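Side-chain contact in methyl-coenzyme M reductase gamma subunit (Methermicoccus shengliensis DSM 18856, PDB 7NKG), which forms part of the nickel enzyme methyl-coenzyme M reductase, which probably catalyses the methane-forming step of methanogenesis at its factor 430 cofactor: residues E132-G135 / K136-E140. Sequence-based numbering, arbitrary orientation.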
# COMPACT_ATOMS: atom_id res chain seq x y z
N GLU C 132 38.84 -24.59 -5.59
CA GLU C 132 39.94 -25.25 -4.88
C GLU C 132 41.29 -24.70 -5.35
O GLU C 132 42.18 -24.51 -4.53
CB GLU C 132 39.92 -26.77 -5.09
CG GLU C 132 38.77 -27.43 -4.34
CD GLU C 132 39.01 -28.90 -4.06
OE1 GLU C 132 39.74 -29.53 -4.86
OE2 GLU C 132 38.47 -29.40 -3.05
N VAL C 133 41.43 -24.38 -6.65
CA VAL C 133 42.67 -23.78 -7.17
C VAL C 133 42.86 -22.41 -6.48
O VAL C 133 43.96 -22.11 -6.01
CB VAL C 133 42.65 -23.63 -8.70
CG1 VAL C 133 43.82 -22.79 -9.21
CG2 VAL C 133 42.65 -25.00 -9.38
N TYR C 134 41.77 -21.62 -6.38
CA TYR C 134 41.80 -20.34 -5.68
C TYR C 134 42.11 -20.58 -4.18
O TYR C 134 42.96 -19.90 -3.62
CB TYR C 134 40.46 -19.58 -5.86
CG TYR C 134 40.24 -18.52 -4.79
CD1 TYR C 134 40.91 -17.31 -4.84
CD2 TYR C 134 39.47 -18.79 -3.67
CE1 TYR C 134 40.82 -16.39 -3.81
CE2 TYR C 134 39.39 -17.89 -2.62
CZ TYR C 134 40.05 -16.68 -2.70
OH TYR C 134 39.96 -15.77 -1.67
N GLY C 135 41.39 -21.51 -3.55
CA GLY C 135 41.53 -21.83 -2.13
C GLY C 135 42.95 -22.17 -1.74
O GLY C 135 43.45 -21.68 -0.72
N LYS C 136 43.64 -22.95 -2.58
CA LYS C 136 45.04 -23.32 -2.34
C LYS C 136 45.92 -22.06 -2.27
O LYS C 136 46.68 -21.90 -1.33
CB LYS C 136 45.52 -24.27 -3.44
CG LYS C 136 46.88 -24.89 -3.17
CD LYS C 136 47.31 -25.78 -4.34
CE LYS C 136 48.60 -26.52 -4.07
NZ LYS C 136 48.47 -27.50 -2.96
N MET C 137 45.79 -21.15 -3.24
CA MET C 137 46.57 -19.91 -3.24
C MET C 137 46.16 -19.03 -2.06
O MET C 137 47.03 -18.41 -1.45
CB MET C 137 46.40 -19.17 -4.56
CG MET C 137 47.03 -19.89 -5.73
SD MET C 137 46.54 -19.18 -7.30
CE MET C 137 47.16 -20.40 -8.42
N SER C 138 44.87 -18.98 -1.70
CA SER C 138 44.40 -18.17 -0.58
C SER C 138 45.00 -18.60 0.77
O SER C 138 45.10 -17.78 1.68
CB SER C 138 42.88 -18.19 -0.50
OG SER C 138 42.36 -19.37 0.11
N ILE C 139 45.35 -19.89 0.90
CA ILE C 139 45.88 -20.41 2.18
C ILE C 139 47.40 -20.60 2.19
O ILE C 139 48.01 -20.47 3.25
CB ILE C 139 45.13 -21.72 2.58
CG1 ILE C 139 45.31 -22.02 4.09
CG2 ILE C 139 45.59 -22.94 1.75
CD1 ILE C 139 44.18 -22.90 4.71
N GLU C 140 48.01 -20.93 1.05
CA GLU C 140 49.45 -21.19 1.00
C GLU C 140 50.29 -19.92 0.95
O GLU C 140 51.46 -19.96 1.34
CB GLU C 140 49.80 -22.05 -0.21
CG GLU C 140 49.27 -23.47 -0.11
CD GLU C 140 49.85 -24.41 -1.15
OE1 GLU C 140 50.27 -23.91 -2.22
OE2 GLU C 140 49.89 -25.63 -0.89
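Between 132-135 and 136-140 the backbone keeps alpha-helical i to i+4 bonding, firm where Lys136 N meets Glu132 O (2.9 Å) and Ser138 N meets Tyr134 O (2.9 Å), but weak from Met137 N to Val133 O and from Ile139 N to Gly135 O. Ser138 OG donates back to Gly135 O at 2.7 Å, a short bond one turn down the helix, turned there by a chi1 of 79° that sets OG between its own backbone N and carbonyl carbon. Ser138 CB lies over one face of the Tyr134 ring, a CH-pi contact 4.3 Å from the centroid. These groups lie on the inner side of helix 128-140, packed against the four-stranded antiparallel sheet: the Tyr134 ring touches Val86 and Val124 and meets His110 edge-to-face, and Ser138 OG also bonds Trp88 NE1. Replacing Ser138 by an alanine would remove OG, and is likely to leave Trp88 NE1 without this partner and Gly135 O with only the weak bond from Ile139 N within the two segments. On another side of the helix Lys136 runs extended and bends at chi4 (66°), bringing NZ to Glu140 OE2 in a 3.1 Å salt bridge, from above the carboxylate plane.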